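Local coordinates for protein-tyrosine-phosphatase (Shewanella sp., PDB 2Z72) that probably hydrolyses phosphotyrosine in proteins at low temperature, using a two-zinc centre of the calcineurin-like phosphoesterase type, at residues Glu7-Tyr12 / Arg165-Ala169; Ile26-Leu31 / Ile168-Ile173; Asn320-Ile324 / Thr334-Asn338; Pro64-Ile70 / Asn195-Asn201. All coordinates share one frame; numbering follows the deposited sequence.

Contact 1: residues Glu7-Tyr12 / Arg165-Ala169; sequences EFDGPY and RYDIA
A salt-bridge network joins the N-terminal strand 8-14 to the start of helix 166-172, with Arg165 reaching across to Glu7 and Asp9. The grip on Glu7 is side-on: NH2 and NE of Arg165 both donate to the single oxygen OE1, NH2 at 2.7 Å and NE at 3.0 Å from Glu7 OE1. That oxygen lies in the guanidinium plane, but the carboxylate is turned 58° against it, and both nitrogens approach OE1 from the same face. The same NH2 also donates to the carbonyl of the next residue along, Phe8, with Arg165 NH2 to Phe8 O being 2.9 Å and the nitrogen above the carbonyl plane. Two acceptors in its plane, Glu7 OE1 and Phe8 O, should fix how the guanidinium is turned, and the bend of the arginine chain at chi3 (-65°) turns it toward them. Asp9 adds a long salt bridge, OD2 to Arg165 NH1 at 3.8 Å.

Further along the strand the contact turns to rings and an aliphatic methyl around the Asp9 carboxylate. Asp9 OD1 sits at the edge of the Tyr166 ring, 3.3 Å from Tyr166 CD2, and accepts a hydrogen bond from Tyr12 OH. Ala169 CB packs obliquely on Tyr12, 3.7 Å from Tyr12 CE1. A water donates to both Asp9 OD1 and the carbonyl O of Arg165. Beyond the contact, Asp9 OD2 takes a hydrogen bond from Asn123, and the Tyr166 hydroxyl pairs with the backbone N of Val122. These bonds fasten the edge strand of the N-terminal three-stranded antiparallel sheet to a helix within the calcineurin-like phosphoesterase region.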
# COMPACT_ATOMS: atom_id res chain seq x y z
N GLU A 7 4.02 25.23 5.16
CA GLU A 7 4.38 23.90 4.79
C GLU A 7 5.50 23.73 3.75
O GLU A 7 5.78 24.57 2.91
CB GLU A 7 3.05 23.34 4.20
CG GLU A 7 1.82 23.70 5.03
CD GLU A 7 1.66 22.71 6.15
OE1 GLU A 7 2.45 21.73 6.22
OE2 GLU A 7 0.75 22.96 6.96
N PHE A 8 6.07 22.54 3.82
CA PHE A 8 6.91 21.97 2.78
C PHE A 8 6.29 20.66 2.36
O PHE A 8 6.01 19.85 3.25
CB PHE A 8 8.34 21.75 3.28
CG PHE A 8 9.09 23.03 3.59
CD1 PHE A 8 8.84 23.71 4.77
CD2 PHE A 8 10.03 23.56 2.72
CE1 PHE A 8 9.52 24.86 5.05
CE2 PHE A 8 10.75 24.72 3.02
CZ PHE A 8 10.47 25.35 4.19
N ASP A 9 6.08 20.46 1.07
CA ASP A 9 5.35 19.27 0.61
C ASP A 9 5.73 18.99 -0.84
O ASP A 9 5.93 19.92 -1.62
CB ASP A 9 3.87 19.48 0.74
CG ASP A 9 3.00 18.32 0.30
OD1 ASP A 9 1.92 18.63 -0.22
OD2 ASP A 9 3.41 17.15 0.49
N GLY A 10 5.75 17.75 -1.20
CA GLY A 10 6.04 17.33 -2.57
C GLY A 10 7.21 16.40 -2.67
O GLY A 10 7.71 15.89 -1.66
N PRO A 11 7.70 16.14 -3.89
CA PRO A 11 7.20 16.74 -5.11
C PRO A 11 5.98 16.04 -5.67
O PRO A 11 5.71 14.87 -5.37
CB PRO A 11 8.40 16.51 -6.03
CG PRO A 11 9.02 15.22 -5.58
CD PRO A 11 8.86 15.26 -4.07
N TYR A 12 5.24 16.78 -6.48
CA TYR A 12 4.18 16.27 -7.33
C TYR A 12 4.75 16.30 -8.76
O TYR A 12 5.05 17.36 -9.28
CB TYR A 12 2.95 17.16 -7.23
CG TYR A 12 2.36 17.18 -5.83
CD1 TYR A 12 2.76 18.10 -4.87
CD2 TYR A 12 1.41 16.24 -5.44
CE1 TYR A 12 2.19 18.12 -3.60
CE2 TYR A 12 0.88 16.25 -4.20
CZ TYR A 12 1.28 17.17 -3.27
OH TYR A 12 0.69 17.12 -2.01
N ARG A 165 -3.66 20.03 5.48
CA ARG A 165 -2.36 20.57 5.07
C ARG A 165 -2.26 20.53 3.56
O ARG A 165 -1.55 21.36 2.97
CB ARG A 165 -1.07 20.00 5.65
CG ARG A 165 -0.65 18.60 5.14
CD ARG A 165 0.50 18.01 5.96
NE ARG A 165 1.66 18.87 5.77
CZ ARG A 165 2.67 18.68 4.95
NH1 ARG A 165 2.82 17.58 4.24
NH2 ARG A 165 3.60 19.65 4.84
N TYR A 166 -2.92 19.56 2.92
CA TYR A 166 -2.80 19.39 1.47
C TYR A 166 -3.63 20.42 0.72
O TYR A 166 -3.55 20.50 -0.50
CB TYR A 166 -3.10 17.93 1.04
CG TYR A 166 -2.01 17.04 1.67
CD1 TYR A 166 -2.28 16.11 2.65
CD2 TYR A 166 -0.67 17.20 1.26
CE1 TYR A 166 -1.25 15.35 3.18
CE2 TYR A 166 0.35 16.46 1.83
CZ TYR A 166 0.07 15.53 2.80
OH TYR A 166 1.06 14.81 3.40
N ASP A 167 -4.37 21.24 1.47
CA ASP A 167 -5.04 22.37 0.77
C ASP A 167 -4.02 23.38 0.22
O ASP A 167 -4.34 24.12 -0.70
CB ASP A 167 -6.02 23.10 1.73
CG ASP A 167 -7.22 22.36 2.16
OD1 ASP A 167 -7.99 22.86 3.02
OD2 ASP A 167 -7.48 21.26 1.62
N ILE A 168 -2.83 23.45 0.80
CA ILE A 168 -1.81 24.32 0.26
C ILE A 168 -1.44 23.86 -1.13
O ILE A 168 -1.46 24.61 -2.13
CB ILE A 168 -0.57 24.43 1.21
CG1 ILE A 168 -0.89 24.99 2.59
CG2 ILE A 168 0.52 25.25 0.52
CD1 ILE A 168 -1.45 26.40 2.51
N ALA A 169 -1.13 22.57 -1.30
CA ALA A 169 -0.75 22.04 -2.60
C ALA A 169 -1.89 22.20 -3.59
O ALA A 169 -1.64 22.59 -4.74
CB ALA A 169 -0.35 20.58 -2.46
O HOH W 1 0.79 20.79 8.44
O HOH W 2 5.69 17.18 3.82
O HOH W 3 3.56 15.00 2.28
O HOH W 4 0.43 20.92 0.70

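Contact 2: residues Ile26-Leu31 / Ile168-Ile173; sequences ICDNRL and IATTLI
The chain reverses through a type I' beta turn from Cys27 to Arg30, making a tight beta hairpin of strands 22-27 and 30-35, and helix 166-172 packs against it with CA atoms of Leu31 and Leu172 6.2 Å apart. No hydrogen bond crosses between the two segments, so the contact is largely apolar packing.

Ile26 is the hub on the hairpin side. In the conformer described, its two branches divide the work: CG2 meets the same-named methyl of the helix, Ile26 CG2 to Ile168 CG2 being 3.6 Å, while CD1 continues to Leu172, 3.9 Å from Leu172 CD1. The longer arm of Ile26 passes over Ala169 on its way there. Leu172 reaches between Ile26 and the turn, where its CD1 methyl lies 3.5 Å from Asn29 O.

Leu31 flanks it on the second strand. Its CG, anti to the backbone N (chi1 -178°), is carried toward the end of the helix, where CD1 goes to Ile173, 3.9 Å from Ile173 CG1, and CD2 rests against the Leu172 carbonyl. At the outer end Arg30 bends back at chi2 and chi3, bringing its guanidinium obliquely to Leu172 CD2. Cys27, whose side chain points away from the helix, is joined by a disulfide to Cys47. Asn29 crosses Ile168 at about a right angle, and its OD1, hydrogen-bonded to the backbone N of Glu7, lies 3.7 Å from Ile168 CG2.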
# COMPACT_ATOMS: atom_id res chain seq x y z
N ILE A 26 6.06 22.36 -2.90
CA ILE A 26 5.61 23.39 -1.97
C ILE A 26 6.74 23.65 -0.99
O ILE A 26 7.13 22.76 -0.24
CB ILE A 26 4.35 22.96 -1.20
CG1 ILE A 26 3.26 22.50 -2.12
CG2 ILE A 26 3.87 24.11 -0.32
CD1 ILE A 26 2.95 23.42 -3.29
N CYS A 27 7.30 24.86 -1.06
CA CYS A 27 8.45 25.23 -0.24
C CYS A 27 8.09 26.49 0.53
O CYS A 27 7.95 27.56 -0.07
CB CYS A 27 9.67 25.46 -1.14
SG CYS A 27 10.03 24.14 -2.28
N ASP A 28 7.86 26.41 1.82
CA ASP A 28 7.50 27.59 2.64
C ASP A 28 6.25 28.23 2.10
O ASP A 28 6.20 29.48 1.99
CB ASP A 28 8.63 28.58 2.68
CG ASP A 28 8.72 29.47 3.90
OD1 ASP A 28 8.06 29.29 4.94
OD2 ASP A 28 9.55 30.39 3.75
N ASN A 29 5.23 27.47 1.81
CA ASN A 29 3.93 27.93 1.35
C ASN A 29 3.97 28.67 0.01
O ASN A 29 3.04 29.41 -0.32
CB ASN A 29 3.13 28.77 2.34
CG ASN A 29 2.35 27.92 3.34
OD1 ASN A 29 2.47 26.68 3.34
ND2 ASN A 29 1.59 28.55 4.23
N ARG A 30 4.98 28.39 -0.80
CA ARG A 30 5.05 28.95 -2.12
C ARG A 30 5.38 27.78 -3.07
O ARG A 30 5.97 26.77 -2.69
CB ARG A 30 6.14 30.02 -2.20
CG ARG A 30 5.88 31.25 -1.37
CD ARG A 30 5.02 32.35 -2.02
NE ARG A 30 3.60 31.98 -2.03
CZ ARG A 30 2.62 32.12 -1.17
NH1 ARG A 30 1.40 31.66 -1.49
NH2 ARG A 30 2.93 32.72 -0.01
N LEU A 31 5.00 27.91 -4.33
CA LEU A 31 5.26 26.89 -5.32
C LEU A 31 6.57 27.12 -6.03
O LEU A 31 6.84 28.20 -6.52
CB LEU A 31 4.11 26.91 -6.33
CG LEU A 31 4.18 25.87 -7.45
CD1 LEU A 31 4.22 24.44 -6.90
CD2 LEU A 31 3.03 26.05 -8.43
N ILE A 168 -2.83 23.45 0.80
CA ILE A 168 -1.81 24.32 0.26
C ILE A 168 -1.44 23.86 -1.13
O ILE A 168 -1.46 24.61 -2.13
CB ILE A 168 -0.57 24.43 1.21
CG1 ILE A 168 -0.89 24.99 2.59
CG2 ILE A 168 0.52 25.25 0.52
CD1 ILE A 168 -1.45 26.40 2.51
N ALA A 169 -1.13 22.57 -1.30
CA ALA A 169 -0.75 22.04 -2.60
C ALA A 169 -1.89 22.20 -3.59
O ALA A 169 -1.64 22.59 -4.74
CB ALA A 169 -0.35 20.58 -2.46
N THR A 170 -3.12 21.89 -3.21
CA THR A 170 -4.20 21.99 -4.19
C THR A 170 -4.46 23.42 -4.61
O THR A 170 -4.79 23.68 -5.76
CB THR A 170 -5.50 21.30 -3.71
OG1 THR A 170 -5.89 21.81 -2.43
CG2 THR A 170 -5.27 19.82 -3.55
N THR A 171 -4.29 24.36 -3.69
CA THR A 171 -4.45 25.81 -4.06
C THR A 171 -3.31 26.22 -4.95
O THR A 171 -3.52 26.81 -6.03
CB THR A 171 -4.54 26.65 -2.79
OG1 THR A 171 -5.74 26.31 -2.09
CG2 THR A 171 -4.71 28.14 -3.20
N LEU A 172 -2.06 25.97 -4.56
CA LEU A 172 -0.91 26.49 -5.30
C LEU A 172 -0.70 25.85 -6.65
O LEU A 172 -0.34 26.52 -7.60
CB LEU A 172 0.36 26.37 -4.46
CG LEU A 172 0.39 27.26 -3.22
CD1 LEU A 172 1.65 26.99 -2.43
CD2 LEU A 172 0.35 28.76 -3.61
N ILE A 173 -1.00 24.57 -6.73
CA ILE A 173 -0.92 23.83 -8.01
C ILE A 173 -2.21 23.93 -8.79
O ILE A 173 -2.36 23.50 -9.97
CB ILE A 173 -0.45 22.39 -7.77
CG1 ILE A 173 0.88 22.36 -7.04
CG2 ILE A 173 -0.31 21.56 -9.03
CD1 ILE A 173 1.29 21.04 -6.44

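Contact 3: residues Asn320-Ile324 / Thr334-Asn338; sequences NNRLI and TLQEN
Leu323 and the pair Leu335-Gln336 meet in a classic beta bulge, and this is the close-packed half of an antiparallel pairing whose other half, around Asn321 and Asn338, lies on the surface. At the bulge, the single carbonyl of Leu323 receives two backbone donors: Leu335 N at 2.8 Å from Leu323 O, and Gln336 N at 3.3 Å from Leu323 O, the latter in the carbonyl plane on a lone pair. The return bond, Leu323 N to Gln336 O at 2.9 Å, is nearly straight at 168°. On the face that carries them, Leu323 and Gln336 lie side by side and point the same way, with Leu323 CD1 3.8 Å from Gln336 CB; His281 of strand 281-284 packs against both. The Gln336 amide takes its polar partner outside the pair, NE2 donating to Asn341 OD1.

The face of Arg322, Ile324, Thr334 and Glu337 is held differently. Arg322, extended from CG to NE, runs alongside Glu337, and its NE donates to Glu337 OE2 at 2.8 Å. The oxygen lies in the guanidinium plane and is met nearly end-on to its C-O bond, the two planes being 61° apart. Glu337 reaches this place because CG stands between backbone N and carbonyl carbon (chi1 53°). Toward Asn321 and Asn338, both exposed, the side chains meet only loosely: Asn338 ND2 is 4.0 Å from Asn321 CB, and Asn338 is poorly ordered. The chemistry thus implies backbone bonds concentrated at the bulge, and one in-plane ion pair between the partly exposed Arg322 and Glu337.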
# COMPACT_ATOMS: atom_id res chain seq x y z
N ASN A 320 10.61 -19.65 6.85
CA ASN A 320 10.88 -20.94 7.49
C ASN A 320 9.64 -21.56 8.15
O ASN A 320 9.74 -22.20 9.19
CB ASN A 320 11.95 -20.78 8.57
CG ASN A 320 13.28 -20.26 8.05
OD1 ASN A 320 13.71 -20.75 6.99
ND2 ASN A 320 13.93 -19.32 8.74
N ASN A 321 8.50 -21.41 7.51
CA ASN A 321 7.24 -21.98 7.97
C ASN A 321 6.82 -21.51 9.34
O ASN A 321 6.16 -22.22 10.10
CB ASN A 321 7.40 -23.50 7.99
CG ASN A 321 7.02 -23.87 6.54
OD1 ASN A 321 7.78 -24.27 5.66
ND2 ASN A 321 5.70 -23.65 6.41
N ARG A 322 7.23 -20.27 9.64
CA ARG A 322 6.82 -19.56 10.83
C ARG A 322 6.05 -18.28 10.43
O ARG A 322 6.34 -17.71 9.36
CB ARG A 322 7.97 -19.15 11.72
CG ARG A 322 8.74 -20.35 12.25
CD ARG A 322 9.64 -19.85 13.40
NE ARG A 322 10.45 -20.89 13.93
CZ ARG A 322 11.61 -21.28 13.41
NH1 ARG A 322 12.11 -20.71 12.30
NH2 ARG A 322 12.26 -22.26 14.02
N LEU A 323 5.21 -17.87 11.33
CA LEU A 323 4.60 -16.55 11.30
C LEU A 323 5.14 -15.79 12.50
O LEU A 323 4.94 -16.26 13.62
CB LEU A 323 3.08 -16.60 11.36
CG LEU A 323 2.38 -17.39 10.28
CD1 LEU A 323 0.92 -17.59 10.64
CD2 LEU A 323 2.57 -16.68 8.98
N ILE A 324 5.80 -14.66 12.26
CA ILE A 324 6.50 -13.93 13.30
C ILE A 324 6.00 -12.50 13.37
O ILE A 324 5.92 -11.82 12.33
CB ILE A 324 8.00 -13.96 13.07
CG1 ILE A 324 8.49 -15.44 13.11
CG2 ILE A 324 8.74 -13.03 14.03
CD1 ILE A 324 9.81 -15.72 12.50
N THR A 334 6.96 -15.18 18.04
CA THR A 334 6.40 -16.13 17.09
C THR A 334 4.90 -16.27 17.31
O THR A 334 4.55 -16.53 18.46
CB THR A 334 7.12 -17.49 17.20
OG1 THR A 334 8.50 -17.21 16.84
CG2 THR A 334 6.63 -18.48 16.19
N LEU A 335 4.11 -16.18 16.25
CA LEU A 335 2.68 -16.42 16.34
C LEU A 335 2.33 -17.86 16.07
O LEU A 335 1.45 -18.46 16.69
CB LEU A 335 1.87 -15.56 15.37
CG LEU A 335 2.09 -14.04 15.49
CD1 LEU A 335 1.30 -13.28 14.47
CD2 LEU A 335 1.72 -13.57 16.89
N GLN A 336 3.04 -18.47 15.10
CA GLN A 336 2.79 -19.84 14.66
C GLN A 336 4.13 -20.42 14.23
O GLN A 336 4.89 -19.79 13.50
CB GLN A 336 1.76 -19.95 13.52
CG GLN A 336 1.20 -21.36 13.29
CD GLN A 336 0.24 -21.42 12.14
OE1 GLN A 336 0.69 -21.40 10.98
NE2 GLN A 336 -1.06 -21.53 12.35
N GLU A 337 4.38 -21.67 14.64
CA GLU A 337 5.55 -22.36 14.06
C GLU A 337 5.17 -23.74 13.68
O GLU A 337 4.48 -24.49 14.40
CB GLU A 337 6.71 -22.27 14.96
CG GLU A 337 6.66 -22.69 16.40
CD GLU A 337 8.09 -22.29 16.87
OE1 GLU A 337 8.32 -22.12 18.08
OE2 GLU A 337 8.95 -22.13 15.95
N ASN A 338 5.76 -24.05 12.52
CA ASN A 338 5.25 -25.10 11.62
C ASN A 338 3.73 -25.00 11.42
O ASN A 338 3.30 -24.27 10.51
CB ASN A 338 5.71 -26.47 12.13
CG ASN A 338 7.23 -26.51 12.01
OD1 ASN A 338 7.90 -26.67 13.03
ND2 ASN A 338 7.72 -26.36 10.78

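Contact 4: residues Pro64-Ile70 / Asn195-Asn201; sequences PDTYLGI and NTIIKIN
Asn201 OD1 accepts a hydrogen bond from the backbone N of Ile70 at 3.0 Å, in the carbonyl plane on a lone pair, and Gly69 N also lies 3.0 Å from Asn201 OD1. The other half of the same amide donates, Asn201 ND2 reaching Ile70 O at 2.8 Å and again on a lone pair of that carbonyl. Asn201 therefore reads both backbone polar groups of Ile70, which fixes the rotation of its amide. The residue stands just after strand 197-200 and has a positive phi (58°).

Before this closure, the segments pair as parallel strands, Thr66 beside Lys199 and Tyr67 beside Ile200. Lys199 bonds through both N and O to the residues flanking Thr66, as parallel strands do: its N donates to Asp65 O, and its O accepts from Tyr67 N (2.9 Å, bent to 137°); the next bond runs from Asn201 N to Tyr67 O. On one face Thr66 and Lys199 lie side by side, the extended lysine carrying NZ away to the Phe277 carbonyl. On the other, Ile200 CG2 sits 3.7 Å from Ile70 CG1, and its CG1 comes obliquely to the Tyr67 ring, whose hydroxyl turns back to bond Pro64 O. A water spans Asp65 OD1 and Asn195 OD1; the same two oxygens bond Asn225 and Arg229 respectively.

Strand 66-67 is the outermost strand of a mixed six-stranded sheet, added parallel to 197-200, which pairs in turn with 203-206. Helix 221-231 packs on the Asn195 end, and His144 of strand 142-145 meets the Tyr67 ring edge-to-face.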
# COMPACT_ATOMS: atom_id res chain seq x y z
N PRO A 64 2.86 -9.81 -11.88
CA PRO A 64 1.91 -10.89 -11.54
C PRO A 64 1.30 -10.68 -10.17
O PRO A 64 1.81 -9.99 -9.32
CB PRO A 64 2.78 -12.16 -11.54
CG PRO A 64 4.00 -11.83 -12.31
CD PRO A 64 4.20 -10.33 -12.24
N ASP A 65 0.16 -11.36 -9.99
CA ASP A 65 -0.54 -11.36 -8.71
C ASP A 65 -0.37 -12.68 -7.94
O ASP A 65 -1.00 -12.79 -6.88
CB ASP A 65 -2.01 -10.97 -8.87
CG ASP A 65 -2.81 -11.89 -9.77
OD1 ASP A 65 -3.76 -11.39 -10.40
OD2 ASP A 65 -2.46 -13.11 -9.81
N THR A 66 0.39 -13.64 -8.46
CA THR A 66 0.55 -14.95 -7.86
C THR A 66 1.98 -15.34 -7.95
O THR A 66 2.59 -15.14 -9.02
CB THR A 66 -0.36 -15.96 -8.59
OG1 THR A 66 -1.72 -15.56 -8.42
CG2 THR A 66 -0.16 -17.35 -8.06
N TYR A 67 2.56 -15.86 -6.86
CA TYR A 67 3.96 -16.15 -6.74
C TYR A 67 4.16 -17.48 -5.96
O TYR A 67 3.44 -17.74 -4.98
CB TYR A 67 4.77 -15.06 -5.96
CG TYR A 67 4.65 -13.75 -6.68
CD1 TYR A 67 5.66 -13.36 -7.55
CD2 TYR A 67 3.53 -12.90 -6.56
CE1 TYR A 67 5.60 -12.19 -8.25
CE2 TYR A 67 3.44 -11.76 -7.31
CZ TYR A 67 4.49 -11.39 -8.14
OH TYR A 67 4.44 -10.24 -8.91
N LEU A 68 5.11 -18.26 -6.40
CA LEU A 68 5.48 -19.51 -5.77
C LEU A 68 6.91 -19.44 -5.29
O LEU A 68 7.76 -18.79 -5.92
CB LEU A 68 5.53 -20.61 -6.80
CG LEU A 68 4.38 -21.09 -7.67
CD1 LEU A 68 4.77 -22.22 -8.65
CD2 LEU A 68 3.33 -21.52 -6.67
N GLY A 69 7.21 -20.19 -4.25
CA GLY A 69 8.57 -20.41 -3.84
C GLY A 69 9.33 -19.24 -3.26
O GLY A 69 10.54 -19.16 -3.36
N ILE A 70 8.60 -18.32 -2.64
CA ILE A 70 9.23 -17.12 -2.06
C ILE A 70 9.66 -17.40 -0.62
O ILE A 70 8.83 -17.66 0.27
CB ILE A 70 8.28 -15.91 -2.18
CG1 ILE A 70 7.81 -15.67 -3.62
CG2 ILE A 70 8.96 -14.68 -1.61
CD1 ILE A 70 8.87 -15.61 -4.69
N ASN A 195 -1.49 -4.11 -8.20
CA ASN A 195 -2.50 -5.10 -7.86
C ASN A 195 -3.25 -4.66 -6.62
O ASN A 195 -2.85 -3.78 -5.86
CB ASN A 195 -1.86 -6.47 -7.65
CG ASN A 195 -1.31 -7.04 -8.93
OD1 ASN A 195 -2.04 -7.09 -9.92
ND2 ASN A 195 -0.05 -7.43 -8.97
N THR A 196 -4.36 -5.38 -6.40
CA THR A 196 -5.24 -5.21 -5.25
C THR A 196 -5.26 -6.45 -4.38
O THR A 196 -5.33 -6.38 -3.16
CB THR A 196 -6.62 -4.74 -5.72
OG1 THR A 196 -6.47 -3.57 -6.53
CG2 THR A 196 -7.55 -4.37 -4.58
N ILE A 197 -5.22 -7.66 -5.01
CA ILE A 197 -5.21 -8.91 -4.31
C ILE A 197 -4.06 -9.74 -4.86
O ILE A 197 -3.96 -9.90 -6.08
CB ILE A 197 -6.54 -9.68 -4.52
CG1 ILE A 197 -7.76 -8.86 -4.15
CG2 ILE A 197 -6.53 -10.98 -3.70
CD1 ILE A 197 -9.02 -9.22 -4.90
N ILE A 198 -3.24 -10.33 -4.00
CA ILE A 198 -2.17 -11.23 -4.48
C ILE A 198 -2.10 -12.47 -3.61
O ILE A 198 -2.60 -12.53 -2.49
CB ILE A 198 -0.80 -10.52 -4.55
CG1 ILE A 198 -0.24 -10.17 -3.16
CG2 ILE A 198 -0.86 -9.33 -5.46
CD1 ILE A 198 1.21 -9.72 -3.18
N LYS A 199 -1.45 -13.49 -4.18
CA LYS A 199 -1.18 -14.75 -3.51
C LYS A 199 0.31 -15.02 -3.57
O LYS A 199 0.90 -14.96 -4.64
CB LYS A 199 -1.94 -15.87 -4.24
CG LYS A 199 -1.87 -17.24 -3.55
CD LYS A 199 -2.70 -18.29 -4.37
CE LYS A 199 -2.50 -19.70 -3.91
NZ LYS A 199 -3.22 -20.56 -4.88
N ILE A 200 0.94 -15.22 -2.43
CA ILE A 200 2.33 -15.61 -2.38
C ILE A 200 2.39 -16.90 -1.56
O ILE A 200 1.98 -16.95 -0.41
CB ILE A 200 3.25 -14.54 -1.74
CG1 ILE A 200 3.13 -13.21 -2.45
CG2 ILE A 200 4.68 -15.05 -1.68
CD1 ILE A 200 3.97 -12.10 -1.82
N ASN A 201 2.90 -17.95 -2.18
CA ASN A 201 2.98 -19.27 -1.50
C ASN A 201 1.55 -19.64 -1.09
O ASN A 201 0.66 -19.61 -1.95
CB ASN A 201 3.99 -19.27 -0.34
CG ASN A 201 5.36 -18.76 -0.76
OD1 ASN A 201 5.79 -18.93 -1.90
ND2 ASN A 201 6.05 -18.20 0.25
O HOH W 5 -3.04 -9.10 -12.14
O HOH W 6 0.95 -18.99 -4.61

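Overall arrangement
Contacts 1 and 2 form one continuous interface: both use helix 166-172, share Ile168 and Ala169, and meet neighbouring strands of the N-terminal sheet, their centres about 5 Å apart. Their chemistry is complementary, contact 1 being salt-bridged and water-mediated, contact 2 largely apolar without a crossing hydrogen bond. Contacts 3 and 4 lie across the chain's centre from these, their own centres about 19 Å apart, and are strand pairings built mainly on backbone bonds, antiparallel in contact 3 and parallel in contact 4, with side-chain bonds of Arg322-Glu337 and of Asn201 respectively. All four are partly buried; contact 4, about 15 Å from the chain's centre, is the most central, and contact 2, at about 26 Å, the most peripheral.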